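Carboxypeptidase D (Drosophila melanogaster, PDB 3MN8) removes C-terminal arginine or lysine residues from peptides and proteins as a zinc metallocarboxypeptidase, processing growth factors, peptide hormones and neuropeptides. Local coordinates at residues A[383-388]-A[398-403]; A[356-361]-A[376-381]; A[69-74]-A[166-171]; A[218-223]-A[266-271]. One frame throughout, in Å; residues are numbered along the deposited sequence.

Contact 1: residues A[383-388]-A[398-403]; sequences YSVHAS and QQVRVT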
loop_
_atom_site.group_PDB
_atom_site.type_symbol
_atom_site.label_atom_id
_atom_site.label_comp_id
_atom_site.label_asym_id
_atom_site.label_seq_id
_atom_site.Cartn_x
_atom_site.Cartn_y
_atom_site.Cartn_z
ATOM N N TYR A 383 11.389 11.648 19.794
ATOM C CA TYR A 383 10.352 10.873 20.459
ATOM C C TYR A 383 10.836 10.018 21.636
ATOM O O TYR A 383 12.000 9.660 21.738
ATOM C CB TYR A 383 9.674 9.970 19.447
ATOM C CG TYR A 383 9.253 10.655 18.172
ATOM C CD1 TYR A 383 10.189 10.997 17.196
ATOM C CD2 TYR A 383 7.909 10.929 17.923
ATOM C CE1 TYR A 383 9.799 11.616 16.009
ATOM C CE2 TYR A 383 7.506 11.544 16.743
ATOM C CZ TYR A 383 8.452 11.886 15.787
ATOM O OH TYR A 383 8.039 12.493 14.617
ATOM N N SER A 384 9.911 9.697 22.530
ATOM C CA SER A 384 10.162 8.728 23.585
ATOM C C SER A 384 9.430 7.444 23.236
ATOM O O SER A 384 8.197 7.366 23.285
ATOM C CB SER A 384 9.698 9.263 24.939
ATOM O OG SER A 384 10.722 10.031 25.544
ATOM N N VAL A 385 10.196 6.438 22.853
ATOM C CA VAL A 385 9.613 5.167 22.453
ATOM C C VAL A 385 9.756 4.171 23.589
ATOM O O VAL A 385 10.779 4.160 24.277
ATOM C CB VAL A 385 10.325 4.612 21.209
ATOM C CG1 VAL A 385 9.511 3.510 20.586
ATOM C CG2 VAL A 385 10.574 5.727 20.211
ATOM N N HIS A 386 8.730 3.349 23.797
ATOM C CA HIS A 386 8.823 2.244 24.751
ATOM C C HIS A 386 8.036 1.028 24.306
ATOM O O HIS A 386 7.156 1.128 23.444
ATOM C CB HIS A 386 8.414 2.672 26.173
ATOM C CG HIS A 386 6.929 2.758 26.406
ATOM N ND1 HIS A 386 5.992 2.557 25.420
ATOM C CD2 HIS A 386 6.233 3.048 27.535
ATOM C CE1 HIS A 386 4.779 2.705 25.931
ATOM N NE2 HIS A 386 4.900 3.001 27.209
ATOM N N ALA A 387 8.349 -0.117 24.904
ATOM C CA ALA A 387 7.755 -1.374 24.483
ATOM C C ALA A 387 7.147 -2.105 25.660
ATOM O O ALA A 387 7.632 -2.017 26.792
ATOM C CB ALA A 387 8.799 -2.252 23.788
ATOM N N SER A 388 6.075 -2.832 25.390
ATOM C CA SER A 388 5.463 -3.635 26.427
ATOM C C SER A 388 4.911 -4.930 25.841
ATOM O O SER A 388 4.752 -5.069 24.620
ATOM C CB SER A 388 4.361 -2.843 27.117
ATOM O OG SER A 388 3.411 -2.383 26.172
ATOM N N GLN A 398 12.943 5.101 25.723
ATOM C CA GLN A 398 14.136 5.588 25.054
ATOM C C GLN A 398 13.773 6.814 24.213
ATOM O O GLN A 398 12.711 6.876 23.580
ATOM C CB GLN A 398 14.809 4.482 24.212
ATOM C CG GLN A 398 15.389 3.306 25.045
ATOM C CD GLN A 398 15.893 2.115 24.211
ATOM O OE1 GLN A 398 16.643 2.277 23.253
ATOM N NE2 GLN A 398 15.486 0.910 24.596
ATOM N N GLN A 399 14.657 7.802 24.243
ATOM C CA GLN A 399 14.500 9.018 23.464
ATOM C C GLN A 399 15.338 8.920 22.196
ATOM O O GLN A 399 16.505 8.543 22.236
ATOM C CB GLN A 399 14.934 10.214 24.295
ATOM C CG GLN A 399 15.325 11.427 23.485
ATOM C CD GLN A 399 16.245 12.354 24.257
ATOM O OE1 GLN A 399 17.422 12.059 24.454
ATOM N NE2 GLN A 399 15.706 13.480 24.706
ATOM N N VAL A 400 14.735 9.251 21.066
ATOM C CA VAL A 400 15.423 9.153 19.795
ATOM C C VAL A 400 15.116 10.359 18.928
ATOM O O VAL A 400 13.973 10.819 18.856
ATOM C CB VAL A 400 15.032 7.865 19.038
ATOM C CG1 VAL A 400 13.578 7.918 18.620
ATOM C CG2 VAL A 400 15.927 7.673 17.824
ATOM N N ARG A 401 16.146 10.874 18.271
ATOM C CA ARG A 401 15.981 11.986 17.345
ATOM C C ARG A 401 15.793 11.436 15.929
ATOM O O ARG A 401 16.728 10.940 15.302
ATOM C CB ARG A 401 17.178 12.945 17.437
ATOM C CG ARG A 401 17.192 14.029 16.384
ATOM C CD ARG A 401 18.598 14.576 16.201
ATOM N NE ARG A 401 19.066 15.188 17.420
ATOM C CZ ARG A 401 20.208 14.956 18.059
ATOM N NH1 ARG A 401 21.122 14.098 17.619
ATOM N NH2 ARG A 401 20.423 15.629 19.176
ATOM N N VAL A 402 14.569 11.503 15.435
ATOM C CA VAL A 402 14.294 11.012 14.089
ATOM C C VAL A 402 14.542 12.066 13.021
ATOM O O VAL A 402 13.738 12.990 12.833
ATOM C CB VAL A 402 12.867 10.497 13.922
ATOM C CG1 VAL A 402 12.616 10.154 12.460
ATOM C CG2 VAL A 402 12.646 9.302 14.811
ATOM N N THR A 403 15.682 11.922 12.351
ATOM C CA THR A 403 15.963 12.618 11.107
ATOM C C THR A 403 15.728 11.602 10.014
ATOM O O THR A 403 16.197 10.464 10.107
ATOM C CB THR A 403 17.423 13.129 11.026
ATOM O OG1 THR A 403 17.693 13.582 9.695
ATOM C CG2 THR A 403 18.417 12.029 11.379
#

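Contact 2: residues A[356-361]-A[376-381]; sequences VYVAGL and RLLTPG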
loop_
_atom_site.group_PDB
_atom_site.type_symbol
_atom_site.label_atom_id
_atom_site.label_comp_id
_atom_site.label_asym_id
_atom_site.label_seq_id
_atom_site.Cartn_x
_atom_site.Cartn_y
_atom_site.Cartn_z
ATOM N N VAL A 356 4.878 -1.697 20.801
ATOM C CA VAL A 356 5.846 -0.609 20.821
ATOM C C VAL A 356 5.123 0.736 20.727
ATOM O O VAL A 356 4.490 1.045 19.708
ATOM C CB VAL A 356 6.881 -0.752 19.676
ATOM C CG1 VAL A 356 7.747 0.499 19.571
ATOM C CG2 VAL A 356 7.743 -2.011 19.882
ATOM N N TYR A 357 5.218 1.525 21.799
ATOM C CA TYR A 357 4.485 2.774 21.904
ATOM C C TYR A 357 5.366 4.006 21.737
ATOM O O TYR A 357 6.503 4.030 22.217
ATOM C CB TYR A 357 3.786 2.875 23.261
ATOM C CG TYR A 357 2.583 1.976 23.492
ATOM C CD1 TYR A 357 2.722 0.744 24.123
ATOM C CD2 TYR A 357 1.301 2.384 23.128
ATOM C CE1 TYR A 357 1.614 -0.069 24.359
ATOM C CE2 TYR A 357 0.198 1.584 23.357
ATOM C CZ TYR A 357 0.355 0.361 23.968
ATOM O OH TYR A 357 -0.752 -0.429 24.191
ATOM N N VAL A 358 4.811 5.028 21.075
ATOM C CA VAL A 358 5.438 6.341 20.946
ATOM C C VAL A 358 4.588 7.388 21.646
ATOM O O VAL A 358 3.405 7.537 21.344
ATOM C CB VAL A 358 5.625 6.750 19.459
ATOM C CG1 VAL A 358 6.201 8.171 19.337
ATOM C CG2 VAL A 358 6.519 5.745 18.725
ATOM N N ALA A 359 5.193 8.108 22.584
ATOM C CA ALA A 359 4.486 9.161 23.303
ATOM C C ALA A 359 3.752 10.099 22.352
ATOM O O ALA A 359 4.368 10.740 21.499
ATOM C CB ALA A 359 5.450 9.944 24.181
ATOM N N GLY A 360 2.435 10.181 22.511
ATOM C CA GLY A 360 1.615 11.041 21.678
ATOM C C GLY A 360 1.049 10.283 20.494
ATOM O O GLY A 360 0.272 10.814 19.707
ATOM N N LEU A 361 1.465 9.033 20.358
ATOM C CA LEU A 361 0.940 8.154 19.322
ATOM C C LEU A 361 0.620 6.791 19.929
ATOM O O LEU A 361 0.675 5.762 19.248
ATOM C CB LEU A 361 1.950 8.000 18.187
ATOM C CG LEU A 361 2.340 9.284 17.444
ATOM C CD1 LEU A 361 3.532 9.027 16.537
ATOM C CD2 LEU A 361 1.179 9.870 16.650
ATOM N N ARG A 376 8.378 1.620 12.883
ATOM C CA ARG A 376 7.462 2.693 13.227
ATOM C C ARG A 376 7.769 3.911 12.382
ATOM O O ARG A 376 8.769 4.618 12.584
ATOM C CB ARG A 376 7.522 3.021 14.718
ATOM C CG ARG A 376 6.636 4.184 15.151
ATOM C CD ARG A 376 5.162 3.884 14.970
ATOM N NE ARG A 376 4.324 5.023 15.348
ATOM C CZ ARG A 376 3.003 5.084 15.192
ATOM N NH1 ARG A 376 2.338 4.075 14.652
ATOM N NH2 ARG A 376 2.340 6.160 15.577
ATOM N N LEU A 377 6.906 4.137 11.405
ATOM C CA LEU A 377 7.091 5.252 10.501
ATOM C C LEU A 377 6.947 6.529 11.293
ATOM O O LEU A 377 6.001 6.687 12.057
ATOM C CB LEU A 377 6.047 5.205 9.391
ATOM C CG LEU A 377 6.028 3.930 8.557
ATOM C CD1 LEU A 377 5.125 4.130 7.355
ATOM C CD2 LEU A 377 7.434 3.536 8.130
ATOM N N LEU A 378 7.870 7.456 11.100
ATOM C CA LEU A 378 7.808 8.704 11.840
ATOM C C LEU A 378 8.178 9.919 10.995
ATOM O O LEU A 378 9.026 9.869 10.120
ATOM C CB LEU A 378 8.678 8.629 13.108
ATOM C CG LEU A 378 8.221 7.734 14.277
ATOM C CD1 LEU A 378 9.305 7.591 15.322
ATOM C CD2 LEU A 378 6.956 8.267 14.931
ATOM N N THR A 379 7.490 11.009 11.264
ATOM C CA THR A 379 7.869 12.311 10.785
ATOM C C THR A 379 9.150 12.683 11.507
ATOM O O THR A 379 9.394 12.191 12.609
ATOM C CB THR A 379 6.765 13.298 11.161
ATOM O OG1 THR A 379 5.630 13.047 10.324
ATOM C CG2 THR A 379 7.217 14.753 11.000
ATOM N N PRO A 380 9.987 13.530 10.886
ATOM C CA PRO A 380 11.139 14.077 11.617
ATOM C C PRO A 380 10.747 14.718 12.967
ATOM O O PRO A 380 9.650 15.284 13.110
ATOM C CB PRO A 380 11.696 15.121 10.649
ATOM C CG PRO A 380 11.347 14.566 9.289
ATOM C CD PRO A 380 10.000 13.905 9.460
ATOM N N GLY A 381 11.646 14.617 13.944
ATOM C CA GLY A 381 11.375 15.086 15.289
ATOM C C GLY A 381 12.020 14.185 16.323
ATOM O O GLY A 381 12.800 13.299 15.973
#

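Contact 3: residues A[69-74]-A[166-171]; sequences SLEGRN and GNAANI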
loop_
_atom_site.group_PDB
_atom_site.type_symbol
_atom_site.label_atom_id
_atom_site.label_comp_id
_atom_site.label_asym_id
_atom_site.label_seq_id
_atom_site.Cartn_x
_atom_site.Cartn_y
_atom_site.Cartn_z
ATOM N N SER A 69 -11.491 -15.232 -7.721
ATOM C CA SER A 69 -12.692 -14.425 -7.826
ATOM C C SER A 69 -13.911 -15.333 -7.962
ATOM O O SER A 69 -13.783 -16.558 -8.086
ATOM C CB SER A 69 -12.593 -13.531 -9.047
ATOM O OG SER A 69 -12.841 -14.279 -10.232
ATOM N N LEU A 70 -15.099 -14.733 -7.942
ATOM C CA LEU A 70 -16.336 -15.494 -8.115
ATOM C C LEU A 70 -16.248 -16.381 -9.342
ATOM O O LEU A 70 -16.660 -17.547 -9.322
ATOM C CB LEU A 70 -17.536 -14.559 -8.268
ATOM C CG LEU A 70 -18.014 -13.851 -7.003
ATOM C CD1 LEU A 70 -19.115 -12.849 -7.320
ATOM C CD2 LEU A 70 -18.510 -14.866 -5.998
ATOM N N GLU A 71 -15.703 -15.821 -10.411
ATOM C CA GLU A 71 -15.761 -16.481 -11.698
ATOM C C GLU A 71 -14.480 -17.236 -12.037
ATOM O O GLU A 71 -14.207 -17.526 -13.206
ATOM C CB GLU A 71 -16.109 -15.460 -12.766
ATOM C CG GLU A 71 -17.430 -14.779 -12.500
ATOM C CD GLU A 71 -17.767 -13.771 -13.564
ATOM O OE1 GLU A 71 -16.843 -13.043 -14.000
ATOM O OE2 GLU A 71 -18.952 -13.703 -13.955
ATOM N N GLY A 72 -13.699 -17.541 -11.001
ATOM C CA GLY A 72 -12.563 -18.440 -11.121
ATOM C C GLY A 72 -11.220 -17.800 -11.420
ATOM O O GLY A 72 -10.194 -18.483 -11.470
ATOM N N ARG A 73 -11.210 -16.491 -11.623
ATOM C CA ARG A 73 -9.974 -15.805 -11.964
ATOM C C ARG A 73 -9.018 -15.712 -10.781
ATOM O O ARG A 73 -9.426 -15.421 -9.653
ATOM C CB ARG A 73 -10.291 -14.423 -12.520
ATOM C CG ARG A 73 -11.292 -14.480 -13.656
ATOM C CD ARG A 73 -11.485 -13.117 -14.266
ATOM N NE ARG A 73 -12.792 -13.029 -14.905
ATOM C CZ ARG A 73 -12.999 -13.228 -16.202
ATOM N NH1 ARG A 73 -14.221 -13.138 -16.707
ATOM N NH2 ARG A 73 -11.978 -13.513 -16.996
ATOM N N ASN A 74 -7.741 -15.963 -11.046
ATOM C CA ASN A 74 -6.737 -15.948 -10.003
ATOM C C ASN A 74 -6.388 -14.549 -9.539
ATOM O O ASN A 74 -6.114 -13.675 -10.350
ATOM C CB ASN A 74 -5.472 -16.665 -10.471
ATOM C CG ASN A 74 -5.601 -18.178 -10.398
ATOM O OD1 ASN A 74 -6.265 -18.728 -9.509
ATOM N ND2 ASN A 74 -4.963 -18.859 -11.333
ATOM N N GLY A 166 -18.073 -2.923 -9.264
ATOM C CA GLY A 166 -18.161 -3.936 -8.224
ATOM C C GLY A 166 -17.758 -5.262 -8.828
ATOM O O GLY A 166 -17.436 -5.321 -10.018
ATOM N N ASN A 167 -17.762 -6.325 -8.023
ATOM C CA ASN A 167 -17.369 -7.637 -8.535
ATOM C C ASN A 167 -18.479 -8.249 -9.373
ATOM O O ASN A 167 -19.349 -7.536 -9.888
ATOM C CB ASN A 167 -16.876 -8.588 -7.425
ATOM C CG ASN A 167 -17.983 -9.045 -6.483
ATOM O OD1 ASN A 167 -19.159 -8.713 -6.659
ATOM N ND2 ASN A 167 -17.602 -9.819 -5.472
ATOM N N ALA A 168 -18.445 -9.566 -9.526
ATOM C CA ALA A 168 -19.412 -10.233 -10.393
ATOM C C ALA A 168 -20.800 -10.266 -9.764
ATOM O O ALA A 168 -21.793 -10.430 -10.469
ATOM C CB ALA A 168 -18.943 -11.643 -10.744
ATOM N N ALA A 169 -20.866 -10.117 -8.439
ATOM C CA ALA A 169 -22.152 -10.059 -7.737
ATOM C C ALA A 169 -22.619 -8.604 -7.603
ATOM O O ALA A 169 -23.637 -8.318 -6.957
ATOM C CB ALA A 169 -22.050 -10.729 -6.370
ATOM N N ASN A 170 -21.867 -7.694 -8.222
ATOM C CA ASN A 170 -22.187 -6.273 -8.221
ATOM C C ASN A 170 -22.135 -5.618 -6.852
ATOM O O ASN A 170 -22.848 -4.642 -6.608
ATOM C CB ASN A 170 -23.557 -6.022 -8.849
ATOM C CG ASN A 170 -23.470 -5.708 -10.314
ATOM O OD1 ASN A 170 -24.026 -6.425 -11.144
ATOM N ND2 ASN A 170 -22.765 -4.635 -10.648
ATOM N N ILE A 171 -21.302 -6.136 -5.953
ATOM C CA ILE A 171 -21.067 -5.397 -4.713
ATOM C C ILE A 171 -19.735 -4.666 -4.756
ATOM O O ILE A 171 -18.779 -5.127 -5.384
ATOM C CB ILE A 171 -21.214 -6.242 -3.407
ATOM C CG1 ILE A 171 -19.906 -6.941 -3.041
ATOM C CG2 ILE A 171 -22.403 -7.206 -3.500
ATOM C CD1 ILE A 171 -19.019 -6.139 -2.097
#

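Contact 4: residues A[218-223]-A[266-271]; sequences GGAVVA and NNCNDS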
loop_
_atom_site.group_PDB
_atom_site.type_symbol
_atom_site.label_atom_id
_atom_site.label_comp_id
_atom_site.label_asym_id
_atom_site.label_seq_id
_atom_site.Cartn_x
_atom_site.Cartn_y
_atom_site.Cartn_z
ATOM N N GLY A 218 -9.489 5.402 -9.843
ATOM C CA GLY A 218 -9.592 6.391 -10.893
ATOM C C GLY A 218 -10.871 7.161 -10.687
ATOM O O GLY A 218 -11.740 6.736 -9.923
ATOM N N GLY A 219 -10.986 8.298 -11.354
ATOM C CA GLY A 219 -12.175 9.114 -11.231
ATOM C C GLY A 219 -11.743 10.510 -10.869
ATOM O O GLY A 219 -12.431 11.497 -11.147
ATOM N N ALA A 220 -10.573 10.595 -10.254
ATOM C CA ALA A 220 -10.048 11.888 -9.864
ATOM C C ALA A 220 -8.546 11.770 -9.735
ATOM O O ALA A 220 -7.994 10.697 -9.945
ATOM C CB ALA A 220 -10.685 12.351 -8.552
ATOM N N VAL A 221 -7.894 12.880 -9.399
ATOM C CA VAL A 221 -6.444 12.924 -9.270
ATOM C C VAL A 221 -6.061 13.510 -7.915
ATOM O O VAL A 221 -6.020 14.734 -7.751
ATOM C CB VAL A 221 -5.813 13.782 -10.373
ATOM C CG1 VAL A 221 -4.328 13.476 -10.472
ATOM C CG2 VAL A 221 -6.503 13.532 -11.713
ATOM N N VAL A 222 -5.773 12.642 -6.946
ATOM C CA VAL A 222 -5.559 13.091 -5.568
ATOM C C VAL A 222 -5.023 11.976 -4.668
ATOM O O VAL A 222 -5.265 10.790 -4.907
ATOM C CB VAL A 222 -6.885 13.632 -4.947
ATOM C CG1 VAL A 222 -7.883 12.482 -4.740
ATOM C CG2 VAL A 222 -6.638 14.400 -3.625
ATOM N N ALA A 223 -4.310 12.378 -3.623
ATOM C CA ALA A 223 -3.761 11.455 -2.651
ATOM C C ALA A 223 -4.590 11.519 -1.359
ATOM O O ALA A 223 -4.573 12.534 -0.638
ATOM C CB ALA A 223 -2.302 11.798 -2.388
ATOM N N ASN A 266 -6.482 21.047 -8.621
ATOM C CA ASN A 266 -7.697 21.531 -9.277
ATOM C C ASN A 266 -8.138 20.671 -10.456
ATOM O O ASN A 266 -8.665 21.180 -11.451
ATOM C CB ASN A 266 -7.509 22.976 -9.730
ATOM C CG ASN A 266 -6.208 23.188 -10.473
ATOM O OD1 ASN A 266 -5.436 22.248 -10.687
ATOM N ND2 ASN A 266 -5.952 24.432 -10.866
ATOM N N ASN A 267 -7.934 19.365 -10.331
ATOM C CA ASN A 267 -8.191 18.431 -11.419
ATOM C C ASN A 267 -9.619 17.897 -11.383
ATOM O O ASN A 267 -10.256 17.910 -10.329
ATOM C CB ASN A 267 -7.190 17.275 -11.350
ATOM C CG ASN A 267 -5.766 17.751 -11.063
ATOM O OD1 ASN A 267 -5.228 18.611 -11.763
ATOM N ND2 ASN A 267 -5.154 17.192 -10.028
ATOM N N CYS A 268 -10.109 17.447 -12.539
ATOM C CA CYS A 268 -11.449 16.854 -12.687
ATOM C C CYS A 268 -12.560 17.615 -11.967
ATOM O O CYS A 268 -13.466 16.998 -11.392
ATOM C CB CYS A 268 -11.470 15.381 -12.234
ATOM S SG CYS A 268 -9.862 14.639 -11.866
ATOM N N ASN A 269 -12.491 18.944 -11.997
ATOM C CA ASN A 269 -13.460 19.791 -11.292
ATOM C C ASN A 269 -13.314 19.739 -9.762
ATOM O O ASN A 269 -14.098 20.362 -9.031
ATOM C CB ASN A 269 -14.907 19.463 -11.704
ATOM C CG ASN A 269 -15.235 19.909 -13.130
ATOM O OD1 ASN A 269 -16.159 19.385 -13.754
ATOM N ND2 ASN A 269 -14.483 20.881 -13.644
ATOM N N ASP A 270 -12.309 19.005 -9.284
ATOM C CA ASP A 270 -12.068 18.868 -7.847
ATOM C C ASP A 270 -11.114 19.940 -7.353
ATOM O O ASP A 270 -10.284 20.435 -8.119
ATOM C CB ASP A 270 -11.479 17.498 -7.524
ATOM C CG ASP A 270 -12.399 16.360 -7.918
ATOM O OD1 ASP A 270 -13.633 16.527 -7.824
ATOM O OD2 ASP A 270 -11.884 15.294 -8.314
ATOM N N SER A 271 -11.241 20.296 -6.075
ATOM C CA SER A 271 -10.306 21.222 -5.446
ATOM C C SER A 271 -9.684 20.600 -4.202
ATOM O O SER A 271 -10.317 20.533 -3.143
ATOM C CB SER A 271 -10.989 22.539 -5.090
ATOM O OG SER A 271 -10.097 23.405 -4.399
#

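Contact 1: residues A[383-388]-A[398-403]
Tyr383 and Val400 face each other as a hydrogen-bonded pair in the antiparallel beta hairpin of strands 381-388 and 398-402, part of the transthyretin-like domain that follows the catalytic domain. Each gives its N-H to the other's carbonyl: Tyr383 N is 2.9 Å from Val400 O, and Val400 N 2.8 Å from Tyr383 O. Val385 and Gln398 repeat this exchange further along. Between the two pairs, Ser384 and Gln399 form a non-hydrogen-bonded pair, their CA atoms 4.3 Å apart.

Tyr383 CB starts beside Val400, 4.5 Å from its CG1. With CG beside the backbone N (chi1 -48°), the ring extends past Val400, whose carbonyl O lies at the ring edge near its plane, to Val402. There CD1 is 3.8 Å and CE1 3.9 Å from Val402 CG2, which approaches obliquely. Beyond them, OH is hydrogen-bonded to the carbonyl O of Thr379, while Val358 and Leu378 add further apolar neighbours to this buried side chain. Replacing the tyrosine by an alanine would probably leave Thr379 O without its hydroxyl partner and open a gap between Val402, Leu378 and Val358. On the same face of the sheet as the tyrosine, Val385 reaches Phe414 of strand 410-415, and its CG2 lies 4.0 Å from Val400 CG1.

Contact 2: residues A[356-361]-A[376-381]
Leu361 meets the far end of Arg376: NH2 lies 3.2 Å from Leu361 CB, and Leu361 CG sits at the edge of the guanidinium, in its plane. The shaft of the arginine has a different neighbour. Its CG is 3.9 Å from Val358 CG2, with the two side chains crossing obliquely. Leu378 closes the apolar cluster, its CD2 being 3.9 Å from Leu361 CD1 and 4.5 Å from Val358 CG1. No hydrogen bond joins 356-361 to 376-381.

A type II beta turn from Val358 to Leu361, ending strand 355-358, brings the two hydrophobic side chains together; its closing bond runs from Leu361 N to Val358 O, 2.6 Å. Gly360 takes the third position of this turn with a positive phi of 94°. On the other segment, a bend at chi2 of Arg376 (65°) folds its otherwise extended chain back along Val358 and carries its head to Leu361.

Further out, Arg376 NH2 makes a salt bridge with Asp244, just ahead of helix 245-257 in the catalytic domain. Phe300 of the catalytic sheet touches both Arg376 and Leu377, and Thr379 packs on helix 245-257, placing the contact beside the junction between the transthyretin-like and catalytic domains. Arg376 therefore works in two ways: its methylenes and guanidinium edge join the apolar cluster, while its positive charge is met by a carboxylate across the domain boundary, which would probably offset the cost of burying it.

Contact 3: residues A[69-74]-A[166-171]
Two type I beta turns, Ser69 to Gly72 and Asn167 to Asn170, meet at the surface of the catalytic domain, with Leu70 of the first set against Ala168 and Ala169 of the second. The contact is made largely by one methyl. Leu70 CD1 lies 3.6 Å from Ala168 CB and 3.7 Å from Ala169 CB, and it also comes over the backbone linking them, near Ala169 N. Glu71 approaches Ala168 from its carboxylate end, CD 3.7 Å from the alanine CB. Its OE1 makes a long salt bridge, 3.8 Å, to NH1 of Arg73 in its own segment.

The first turn joins strands 61-68 and 74-80 at the edge of the M14 mixed sheet; the second belongs to the long connection between helices 145-149 and 196-205. Asn167 shapes the latter through an Asx turn. Its CG stands between backbone N and carbonyl carbon (chi1 70°), bringing OD1 back to accept from Ala169 N at 2.8 Å, the donor lying above the carbonyl plane. A second bond to OD1, from Ile171 N, is weak. The amide's ND2 instead reaches Gln195 and Glu197, while Leu70 CD1 stands over the flat amide, 3.9 Å from ND2. A leucine in its place would probably leave Ala169 N and the Gln195 and Glu197 oxygens without these amide partners. Asp146 of helix 145-149 holds the opposing turn, accepting from Glu71 N, bonding to Ser69 OG and forming a salt bridge with Arg73 NE.

Contact 4: residues A[218-223]-A[266-271]
Cys268 lays its SG against the backbone and side chains of 218-223, 3.4 Å from Ala220 CA and 3.5 Å from Val221 CG2. This sulfur is also bonded to Cys308 in a disulfide, so the loop before strand 276-278 is tied covalently to the chain just after strand 300-305. The contact is made by the residues leading into strand 222-225 of the M14 mixed sheet, a strand that runs between those two.

Val221 also receives Asn267, the two side chains crossing at about a right angle. Asn267 CB is 3.8 Å from Val221 CG2, and ND2 lies 3.5 Å from Val221 CB. With CG beside its backbone N (chi1 -43°), the asparagine turns its amide toward Val221. One weak hydrogen bond follows, from ND2 to Val221 O, 3.5 Å long but fairly straight at 160°. The same nitrogen is hydrogen-bonded to Ile261 O, so the amide links two parts of the chain.

The segment 218-223 leads away from the zinc ligand His217. Gly218 touches the bound guanidinoethylmercaptosuccinic acid, and its N makes a weak hydrogen bond with the zinc ligand Glu104. Val222 pairs through its backbone with Glu305, the predicted proton donor/acceptor, whose side chain comes within about 4 Å of that of Ala220. The 266-271 loop thus packs against residues that neighbour the active site. Toward the end of 266-271, Asp270 OD2 meets the methyl of Ala220, while Asp270 N bonds back to Asn267 O at 2.6 Å.

From the N terminus, contact 3 comes first: the turn after strand 61-68 waits across 91 residues for 166-171, joining the edge of the catalytic sheet to the connection before helix 196-205. Contact 4, also in the M14 domain, then closes a shorter loop, bringing 266-271 back beside 218-223 after helix 245-257. In the transthyretin-like domain, contact 2 brings the chain after strand 373-376 back beside the end of strand 355-358, and contact 1 closes the hairpin of 381-388 and 398-402. All four lie in series, without nesting or crossing. Contacts 1 and 2 touch: Tyr357 N probably bonds His386 O between neighbouring strands 355-358 and 381-388, and Val402 N probably bonds Gly381 O between 398-402 and the start of 381-388.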